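Local atomic coordinates of GDSL-like Lipase/Acylhydrolase family protein (Neisseria meningitidis, PDB entry 4K7J), a protein that probably removes O-linked acetyl groups from peptidoglycan, as an SGNH-family (GDSL-like) esterase working through a catalytic triad. Residues A[65-74]-A[95-103]; A[81-91]-A[199-210]. All coordinates share one frame; numbering follows the deposited sequence.

Contact 1 (A[65-74]-A[95-103]); sequences AGDFFTDSLR and KGQRMAAVR
Asp-67 meets the loop 95-103 at the tight end of this contact, just before helix 68-81 begins. Its OD2 takes the backbone N-H of Ala-100 at 2.7 Å on the anti lone pair, in a nearly straight bond (166°). The same oxygen accepts from NH2 of Arg-74, also at 2.7 Å, and from a water that in turn receives the N-H of Ala-101. OD1 is gripped by Thr-70 OG1, again on an anti lone pair, and by Arg-74 NH2, so the buried carboxylate is held at both oxygens. Arg-74 also reaches Asp-71 OD1 side-on through NE and NH2, and its NH1 goes to the carbonyl of Val-211 on strand 208-215. The methyl of Ala-100 packs against this network, 3.5 Å from its CB to Asp-71 CG.

Nearer the solvent, Arg-98 lies along Gly-66. Its chain is extended from CG to NE, with CG anti to the backbone N (chi1 166°). This carries the guanidinium flat onto one face of Phe-68, a cation-pi stack with the planes 10° apart. Gly-66 O lies in the guanidinium plane and takes NH1 at 3.0 Å, which fixes the rotation of the group. NH2 reaches Asp-71 OD2 through a water; that oxygen also pairs with Lys-75. Backbone bonding continues with Arg-98 N to Ala-65 O at 3.0 Å. A salt-bridge network of Asp-67, Asp-71 and Arg-74 thus sets the carboxylate that receives Ala-100, where a helix of the SGNH-type alpha/beta domain meets the loop leading into strand 102-106.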
loop_
_atom_site.group_PDB
_atom_site.type_symbol
_atom_site.label_atom_id
_atom_site.label_comp_id
_atom_site.label_asym_id
_atom_site.label_seq_id
_atom_site.Cartn_x
_atom_site.Cartn_y
_atom_site.Cartn_z
ATOM N N ALA A 65 4.419 -4.306 -3.872
ATOM C CA ALA A 65 5.595 -3.504 -4.201
ATOM C C ALA A 65 5.875 -3.360 -5.706
ATOM O O ALA A 65 6.569 -2.429 -6.123
ATOM C CB ALA A 65 6.843 -4.035 -3.452
ATOM N N GLY A 66 5.335 -4.269 -6.514
ATOM C CA GLY A 66 5.518 -4.210 -7.958
ATOM C C GLY A 66 4.580 -3.210 -8.611
ATOM O O GLY A 66 4.779 -2.809 -9.756
ATOM N N ASP A 67 3.554 -2.811 -7.864
ATOM C CA ASP A 67 2.524 -1.870 -8.316
ATOM C C ASP A 67 1.655 -2.379 -9.471
ATOM O O ASP A 67 0.796 -1.654 -9.932
ATOM C CB ASP A 67 3.104 -0.474 -8.646
ATOM C CG ASP A 67 2.114 0.656 -8.359
ATOM O OD1 ASP A 67 1.198 0.454 -7.522
ATOM O OD2 ASP A 67 2.249 1.746 -8.960
ATOM N N PHE A 68 1.847 -3.613 -9.941
ATOM C CA PHE A 68 0.967 -4.114 -11.013
ATOM C C PHE A 68 -0.465 -4.379 -10.529
ATOM O O PHE A 68 -1.430 -4.178 -11.264
ATOM C CB PHE A 68 1.556 -5.353 -11.701
ATOM C CG PHE A 68 2.729 -5.044 -12.583
ATOM C CD1 PHE A 68 2.547 -4.400 -13.800
ATOM C CD2 PHE A 68 4.011 -5.380 -12.196
ATOM C CE1 PHE A 68 3.631 -4.109 -14.620
ATOM C CE2 PHE A 68 5.100 -5.082 -13.007
ATOM C CZ PHE A 68 4.908 -4.454 -14.220
ATOM N N PHE A 69 -0.595 -4.809 -9.282
ATOM C CA PHE A 69 -1.905 -5.083 -8.689
ATOM C C PHE A 69 -2.554 -3.766 -8.307
ATOM O O PHE A 69 -3.673 -3.460 -8.720
ATOM C CB PHE A 69 -1.732 -5.980 -7.452
ATOM C CG PHE A 69 -3.023 -6.409 -6.799
ATOM C CD1 PHE A 69 -3.668 -5.587 -5.889
ATOM C CD2 PHE A 69 -3.563 -7.660 -7.055
ATOM C CE1 PHE A 69 -4.837 -6.000 -5.264
ATOM C CE2 PHE A 69 -4.737 -8.070 -6.437
ATOM C CZ PHE A 69 -5.368 -7.245 -5.546
ATOM N N THR A 70 -1.845 -2.968 -7.521
ATOM C CA THR A 70 -2.411 -1.704 -7.039
ATOM C C THR A 70 -2.675 -0.675 -8.155
ATOM O O THR A 70 -3.596 0.128 -8.055
ATOM C CB THR A 70 -1.528 -1.102 -5.938
ATOM O OG1 THR A 70 -0.157 -1.285 -6.295
ATOM C CG2 THR A 70 -1.775 -1.825 -4.615
ATOM N N ASP A 71 -1.898 -0.707 -9.232
ATOM C CA ASP A 71 -2.129 0.252 -10.304
ATOM C C ASP A 71 -3.366 -0.115 -11.109
ATOM O O ASP A 71 -4.044 0.758 -11.653
ATOM C CB ASP A 71 -0.923 0.378 -11.231
ATOM C CG ASP A 71 -1.105 1.475 -12.264
ATOM O OD1 ASP A 71 -1.361 2.638 -11.866
ATOM O OD2 ASP A 71 -1.023 1.168 -13.469
ATOM N N SER A 72 -3.671 -1.407 -11.176
ATOM C CA SER A 72 -4.866 -1.845 -11.892
ATOM C C SER A 72 -6.089 -1.429 -11.083
ATOM O O SER A 72 -7.057 -0.897 -11.625
ATOM C CB SER A 72 -4.837 -3.354 -12.135
ATOM O OG SER A 72 -6.126 -3.830 -12.485
ATOM N N LEU A 73 -6.014 -1.645 -9.774
ATOM C CA LEU A 73 -7.040 -1.189 -8.848
ATOM C C LEU A 73 -7.197 0.334 -8.948
ATOM O O LEU A 73 -8.319 0.866 -8.999
ATOM C CB LEU A 73 -6.658 -1.593 -7.422
ATOM C CG LEU A 73 -7.687 -1.384 -6.314
ATOM C CD1 LEU A 73 -8.870 -2.297 -6.561
ATOM C CD2 LEU A 73 -7.056 -1.672 -4.953
ATOM N N ARG A 74 -6.064 1.027 -8.981
ATOM C CA ARG A 74 -6.056 2.477 -9.122
ATOM C C ARG A 74 -6.791 2.925 -10.381
ATOM O O ARG A 74 -7.689 3.755 -10.312
ATOM C CB ARG A 74 -4.621 2.999 -9.111
ATOM C CG ARG A 74 -4.480 4.513 -9.139
ATOM C CD ARG A 74 -3.113 4.934 -8.606
ATOM N NE ARG A 74 -2.036 4.141 -9.166
ATOM C CZ ARG A 74 -1.166 3.430 -8.458
ATOM N NH1 ARG A 74 -1.203 3.398 -7.131
ATOM N NH2 ARG A 74 -0.246 2.748 -9.093
ATOM N N LYS A 95 15.158 -0.081 -5.407
ATOM C CA LYS A 95 15.639 -1.260 -6.124
ATOM C C LYS A 95 14.692 -2.440 -5.976
ATOM O O LYS A 95 14.330 -2.814 -4.865
ATOM C CB LYS A 95 17.027 -1.658 -5.619
ATOM C CG LYS A 95 17.522 -2.972 -6.184
ATOM C CD LYS A 95 19.028 -3.088 -6.054
ATOM C CE LYS A 95 19.530 -4.374 -6.680
ATOM N NZ LYS A 95 18.970 -5.544 -5.949
ATOM N N GLY A 96 14.278 -3.009 -7.102
ATOM C CA GLY A 96 13.443 -4.196 -7.087
ATOM C C GLY A 96 11.970 -3.908 -6.903
ATOM O O GLY A 96 11.152 -4.831 -6.836
ATOM N N GLN A 97 11.618 -2.628 -6.807
ATOM C CA GLN A 97 10.229 -2.252 -6.565
ATOM C C GLN A 97 9.830 -1.171 -7.565
ATOM O O GLN A 97 10.671 -0.661 -8.299
ATOM C CB GLN A 97 10.027 -1.818 -5.097
ATOM C CG GLN A 97 10.526 -2.888 -4.110
ATOM C CD GLN A 97 10.121 -2.678 -2.641
ATOM O OE1 GLN A 97 10.608 -3.386 -1.762
ATOM N NE2 GLN A 97 9.218 -1.729 -2.380
ATOM N N ARG A 98 8.554 -0.822 -7.613
ATOM C CA ARG A 98 8.074 -0.022 -8.729
ATOM C C ARG A 98 6.892 0.896 -8.383
ATOM O O ARG A 98 5.961 0.501 -7.675
ATOM C CB ARG A 98 7.717 -0.965 -9.889
ATOM C CG ARG A 98 6.900 -0.347 -11.010
ATOM C CD ARG A 98 6.627 -1.390 -12.104
ATOM N NE ARG A 98 5.829 -0.835 -13.194
ATOM C CZ ARG A 98 4.502 -0.898 -13.268
ATOM N NH1 ARG A 98 3.795 -1.506 -12.313
ATOM N NH2 ARG A 98 3.877 -0.346 -14.301
ATOM N N MET A 99 6.950 2.137 -8.862
ATOM C CA MET A 99 5.784 3.009 -8.846
ATOM C C MET A 99 5.320 3.160 -10.286
ATOM O O MET A 99 6.092 3.601 -11.138
ATOM C CB MET A 99 6.136 4.396 -8.308
ATOM C CG MET A 99 6.436 4.478 -6.826
ATOM S SD MET A 99 4.952 4.580 -5.826
ATOM C CE MET A 99 4.755 2.846 -5.385
ATOM N N ALA A 100 4.065 2.821 -10.569
ATOM C CA ALA A 100 3.569 2.947 -11.940
ATOM C C ALA A 100 3.194 4.385 -12.295
ATOM O O ALA A 100 3.301 4.792 -13.455
ATOM C CB ALA A 100 2.385 2.025 -12.166
ATOM N N ALA A 101 2.767 5.143 -11.287
ATOM C CA ALA A 101 2.151 6.459 -11.492
ATOM C C ALA A 101 3.126 7.642 -11.574
ATOM O O ALA A 101 2.738 8.728 -12.008
ATOM C CB ALA A 101 1.112 6.720 -10.404
ATOM N N VAL A 102 4.369 7.447 -11.143
ATOM C CA VAL A 102 5.383 8.495 -11.251
ATOM C C VAL A 102 6.748 7.968 -11.642
ATOM O O VAL A 102 7.060 6.796 -11.433
ATOM C CB VAL A 102 5.585 9.276 -9.938
ATOM C CG1 VAL A 102 4.587 10.383 -9.825
ATOM C CG2 VAL A 102 5.545 8.340 -8.739
ATOM N N ARG A 103 7.567 8.864 -12.181
ATOM C CA ARG A 103 8.947 8.563 -12.525
ATOM C C ARG A 103 9.866 9.468 -11.717
ATOM O O ARG A 103 9.538 10.628 -11.479
ATOM C CB ARG A 103 9.176 8.766 -14.020
ATOM C CG ARG A 103 8.291 7.878 -14.887
ATOM C CD ARG A 103 8.625 7.994 -16.372
ATOM N NE ARG A 103 8.095 9.213 -16.980
ATOM C CZ ARG A 103 8.783 10.341 -17.124
ATOM N NH1 ARG A 103 10.040 10.412 -16.702
ATOM N NH2 ARG A 103 8.211 11.396 -17.691
HETATM O O HOH W 1 2.399 4.415 -8.368
HETATM O O HOH W 2 1.009 -0.931 -13.806
#

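Contact 2 (A[81-91]-A[199-210])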
loop_
_atom_site.group_PDB
_atom_site.type_symbol
_atom_site.label_atom_id
_atom_site.label_comp_id
_atom_site.label_asym_id
_atom_site.label_seq_id
_atom_site.Cartn_x
_atom_site.Cartn_y
_atom_site.Cartn_z
ATOM N N TRP A 81 -14.945 6.363 -9.870
ATOM C CA TRP A 81 -15.277 7.299 -8.804
ATOM C C TRP A 81 -14.496 8.622 -8.844
ATOM O O TRP A 81 -14.711 9.507 -8.011
ATOM C CB TRP A 81 -15.127 6.609 -7.448
ATOM C CG TRP A 81 -16.148 5.523 -7.182
ATOM C CD1 TRP A 81 -17.487 5.574 -7.448
ATOM C CD2 TRP A 81 -15.906 4.232 -6.603
ATOM N NE1 TRP A 81 -18.092 4.405 -7.061
ATOM C CE2 TRP A 81 -17.145 3.562 -6.544
ATOM C CE3 TRP A 81 -14.762 3.579 -6.131
ATOM C CZ2 TRP A 81 -17.276 2.273 -6.029
ATOM C CZ3 TRP A 81 -14.891 2.297 -5.618
ATOM C CH2 TRP A 81 -16.141 1.657 -5.569
ATOM N N GLY A 82 -13.597 8.762 -9.811
ATOM C CA GLY A 82 -12.850 9.994 -9.962
ATOM C C GLY A 82 -11.364 9.856 -9.694
ATOM O O GLY A 82 -10.954 9.166 -8.763
ATOM N N ASP A 83 -10.561 10.524 -10.520
ATOM C CA ASP A 83 -9.105 10.535 -10.375
ATOM C C ASP A 83 -8.689 11.530 -9.306
ATOM O O ASP A 83 -8.488 12.704 -9.600
ATOM C CB ASP A 83 -8.435 10.922 -11.701
ATOM C CG ASP A 83 -6.908 10.784 -11.658
ATOM O OD1 ASP A 83 -6.305 10.709 -10.558
ATOM O OD2 ASP A 83 -6.299 10.755 -12.742
ATOM N N GLY A 84 -8.533 11.057 -8.077
ATOM C CA GLY A 84 -8.092 11.913 -6.988
ATOM C C GLY A 84 -6.595 12.188 -6.960
ATOM O O GLY A 84 -6.112 12.859 -6.054
ATOM N N GLY A 85 -5.860 11.674 -7.940
ATOM C CA GLY A 85 -4.423 11.879 -7.997
ATOM C C GLY A 85 -3.594 10.633 -7.704
ATOM O O GLY A 85 -4.123 9.541 -7.431
ATOM N N ILE A 86 -2.278 10.791 -7.744
ATOM C CA ILE A 86 -1.395 9.639 -7.609
ATOM C C ILE A 86 -1.253 9.109 -6.181
ATOM O O ILE A 86 -0.951 7.933 -5.982
ATOM C CB ILE A 86 -0.021 9.921 -8.193
ATOM C CG1 ILE A 86 0.655 11.041 -7.423
ATOM C CG2 ILE A 86 -0.144 10.284 -9.665
ATOM C CD1 ILE A 86 2.132 10.981 -7.504
ATOM N N GLY A 87 -1.475 9.970 -5.193
ATOM C CA GLY A 87 -1.422 9.555 -3.804
ATOM C C GLY A 87 -0.023 9.537 -3.215
ATOM O O GLY A 87 0.849 10.307 -3.638
ATOM N N TRP A 88 0.174 8.658 -2.232
ATOM C CA TRP A 88 1.453 8.496 -1.545
ATOM C C TRP A 88 2.394 7.641 -2.383
ATOM O O TRP A 88 2.101 6.466 -2.628
ATOM C CB TRP A 88 1.256 7.810 -0.188
ATOM C CG TRP A 88 0.505 8.629 0.848
ATOM C CD1 TRP A 88 -0.810 8.508 1.199
ATOM C CD2 TRP A 88 1.047 9.677 1.672
ATOM N NE1 TRP A 88 -1.124 9.417 2.193
ATOM C CE2 TRP A 88 -0.003 10.150 2.495
ATOM C CE3 TRP A 88 2.313 10.268 1.781
ATOM C CZ2 TRP A 88 0.175 11.184 3.423
ATOM C CZ3 TRP A 88 2.497 11.296 2.706
ATOM C CH2 TRP A 88 1.429 11.746 3.514
ATOM N N VAL A 89 3.525 8.214 -2.803
ATOM C CA VAL A 89 4.511 7.487 -3.610
ATOM C C VAL A 89 5.939 7.523 -3.025
ATOM O O VAL A 89 6.219 8.280 -2.103
ATOM C CB VAL A 89 4.532 8.024 -5.046
ATOM C CG1 VAL A 89 3.106 8.101 -5.590
ATOM C CG2 VAL A 89 5.186 9.397 -5.091
ATOM N N TYR A 90 6.833 6.696 -3.564
ATOM C CA TYR A 90 8.213 6.636 -3.083
ATOM C C TYR A 90 8.870 7.998 -3.223
ATOM O O TYR A 90 8.558 8.741 -4.142
ATOM C CB TYR A 90 9.043 5.646 -3.900
ATOM C CG TYR A 90 8.609 4.193 -3.853
ATOM C CD1 TYR A 90 7.755 3.721 -2.862
ATOM C CD2 TYR A 90 9.078 3.285 -4.801
ATOM C CE1 TYR A 90 7.369 2.386 -2.823
ATOM C CE2 TYR A 90 8.700 1.943 -4.771
ATOM C CZ TYR A 90 7.847 1.503 -3.784
ATOM O OH TYR A 90 7.463 0.187 -3.757
ATOM N N PRO A 91 9.806 8.317 -2.327
ATOM C CA PRO A 91 10.565 9.559 -2.502
ATOM C C PRO A 91 11.702 9.408 -3.523
ATOM O O PRO A 91 12.315 10.408 -3.880
ATOM C CB PRO A 91 11.130 9.806 -1.105
ATOM C CG PRO A 91 11.311 8.439 -0.538
ATOM C CD PRO A 91 10.167 7.615 -1.085
ATOM N N PHE A 199 7.338 8.599 2.296
ATOM C CA PHE A 199 6.434 8.689 1.163
ATOM C C PHE A 199 5.985 10.131 1.018
ATOM O O PHE A 199 5.960 10.888 1.990
ATOM C CB PHE A 199 5.230 7.772 1.343
ATOM C CG PHE A 199 5.497 6.332 0.979
ATOM C CD1 PHE A 199 6.262 5.524 1.804
ATOM C CD2 PHE A 199 4.975 5.792 -0.187
ATOM C CE1 PHE A 199 6.518 4.203 1.469
ATOM C CE2 PHE A 199 5.210 4.460 -0.523
ATOM C CZ PHE A 199 5.982 3.668 0.311
ATOM N N ILE A 200 5.627 10.485 -0.205
ATOM C CA ILE A 200 5.223 11.830 -0.570
ATOM C C ILE A 200 3.826 11.755 -1.173
ATOM O O ILE A 200 3.602 11.029 -2.141
ATOM C CB ILE A 200 6.170 12.396 -1.629
ATOM C CG1 ILE A 200 7.585 12.530 -1.070
ATOM C CG2 ILE A 200 5.657 13.727 -2.156
ATOM C CD1 ILE A 200 8.586 13.015 -2.084
ATOM N N ASN A 201 2.887 12.489 -0.595
ATOM C CA ASN A 201 1.499 12.424 -1.039
ATOM C C ASN A 201 1.210 13.519 -2.024
ATOM O O ASN A 201 1.481 14.684 -1.752
ATOM C CB ASN A 201 0.535 12.582 0.126
ATOM C CG ASN A 201 -0.902 12.305 -0.276
ATOM O OD1 ASN A 201 -1.154 11.509 -1.179
ATOM N ND2 ASN A 201 -1.851 12.976 0.376
ATOM N N ILE A 202 0.652 13.148 -3.167
ATOM C CA ILE A 202 0.349 14.111 -4.215
ATOM C C ILE A 202 -1.111 13.930 -4.646
ATOM O O ILE A 202 -1.452 12.933 -5.283
ATOM C CB ILE A 202 1.318 13.929 -5.395
ATOM C CG1 ILE A 202 2.770 14.022 -4.892
ATOM C CG2 ILE A 202 1.045 14.939 -6.505
ATOM C CD1 ILE A 202 3.813 13.689 -5.933
ATOM N N GLU A 203 -1.959 14.892 -4.274
ATOM C CA GLU A 203 -3.411 14.789 -4.425
ATOM C C GLU A 203 -3.979 15.923 -5.278
ATOM O O GLU A 203 -3.551 17.074 -5.176
ATOM C CB GLU A 203 -4.106 14.824 -3.052
ATOM C CG GLU A 203 -4.030 13.546 -2.257
ATOM C CD GLU A 203 -4.754 13.635 -0.925
ATOM O OE1 GLU A 203 -5.208 14.742 -0.549
ATOM O OE2 GLU A 203 -4.868 12.590 -0.249
ATOM N N ASN A 204 -4.959 15.591 -6.108
ATOM C CA ASN A 204 -5.654 16.576 -6.925
ATOM C C ASN A 204 -6.759 17.232 -6.085
ATOM O O ASN A 204 -7.582 16.542 -5.482
ATOM C CB ASN A 204 -6.174 15.890 -8.205
ATOM C CG ASN A 204 -7.455 16.505 -8.758
ATOM O OD1 ASN A 204 -7.674 17.724 -8.715
ATOM N ND2 ASN A 204 -8.305 15.646 -9.314
ATOM N N PRO A 205 -6.759 18.574 -6.027
ATOM C CA PRO A 205 -7.689 19.384 -5.223
ATOM C C PRO A 205 -9.174 19.169 -5.554
ATOM O O PRO A 205 -10.024 19.424 -4.699
ATOM C CB PRO A 205 -7.284 20.821 -5.567
ATOM C CG PRO A 205 -6.589 20.716 -6.896
ATOM C CD PRO A 205 -5.853 19.416 -6.828
ATOM N N ALA A 206 -9.480 18.707 -6.764
ATOM C CA ALA A 206 -10.868 18.398 -7.133
ATOM C C ALA A 206 -11.426 17.127 -6.470
ATOM O O ALA A 206 -12.621 16.846 -6.569
ATOM C CB ALA A 206 -11.023 18.317 -8.655
ATOM N N GLY A 207 -10.567 16.359 -5.804
ATOM C CA GLY A 207 -11.013 15.169 -5.090
ATOM C C GLY A 207 -11.139 13.926 -5.961
ATOM O O GLY A 207 -10.822 13.959 -7.146
ATOM N N GLY A 208 -11.597 12.824 -5.367
ATOM C CA GLY A 208 -11.704 11.554 -6.073
ATOM C C GLY A 208 -11.054 10.434 -5.278
ATOM O O GLY A 208 -10.919 10.543 -4.063
ATOM N N ILE A 209 -10.637 9.368 -5.960
ATOM C CA ILE A 209 -9.997 8.232 -5.292
ATOM C C ILE A 209 -8.481 8.333 -5.439
ATOM O O ILE A 209 -7.995 8.739 -6.491
ATOM C CB ILE A 209 -10.399 6.906 -5.975
ATOM C CG1 ILE A 209 -11.918 6.775 -6.066
ATOM C CG2 ILE A 209 -9.766 5.701 -5.270
ATOM C CD1 ILE A 209 -12.621 6.841 -4.727
ATOM N N THR A 210 -7.726 7.951 -4.406
ATOM C CA THR A 210 -6.314 7.655 -4.622
ATOM C C THR A 210 -6.063 6.239 -4.156
ATOM O O THR A 210 -6.734 5.747 -3.247
ATOM C CB THR A 210 -5.351 8.610 -3.875
ATOM O OG1 THR A 210 -5.584 8.531 -2.464
ATOM C CG2 THR A 210 -5.534 10.061 -4.350
HETATM O O HOH W 3 -1.612 13.472 -8.376
#
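Residues 87-89 pair antiparallel with 200-202 of strand 195-203, Gly-87/Ile-202 and Val-89/Ile-200 hydrogen-bonded around the non-hydrogen-bonded pair Trp-88/Asn-201, where the chain turns a corner; farther back, Ile-209 N of strand 208-215 gives a nearly straight bond (176°) to Gly-82 O at 2.8 Å. Asn-204 ties down the turn 204-207: its N bonds Gly-84 O, and its ND2 reaches Asp-83 O at 3.0 Å, in the carbonyl plane. Gly-84 and Gly-208 come within 3.7 Å at CA, leaving no space for a CB on either.

The indole of Trp-88 lies over Asn-201, whose CB sits above the six-membered ring while the amide stacks 18° from the ring plane; Trp-88 NE1 bonds the carbonyl of Thr-238. Asn-201 ND2 gives a straight hydrogen bond to Glu-203 OE2 from above the carboxylate plane; that oxygen also pairs with Arg-55. Tyr-90 and Phe-199 run alongside each other, ring planes 73° apart, with Phe-199 CE2 at the edge of the tyrosine ring, 3.5 Å from Tyr-90 CD1. Ile-86 and Gly-87 oppose the single Ile-202, a classic beta bulge, where the loop after helix 68-81 joins strand 195-203 of an antiparallel sheet to strand 208-215 of the alpha/beta sheet.

In the fold
From the N terminus the chain passes strand 53-60 and the short helix 62-65 into helix 68-81; 65-74 is the first half of contact 1. Next comes 81-91, the first half of contact 2, and then 95-103, which closes contact 1 across 20 intervening residues. Contact 2 closes over the 107 residues between 91 and 199, rich in strand and without helix. The segments therefore alternate and the contacts cross. They touch directly: Gln-97 NE2 probably bonds Tyr-90 OH, and Met-99 packs on Val-89 and Tyr-90. Contact 1 ties helix 68-81 to the run into strand 102-106 of one antiparallel sheet; contact 2 ties the chain after that helix to strand 195-203 of the other and to edge strand 208-215 of the mixed sheet.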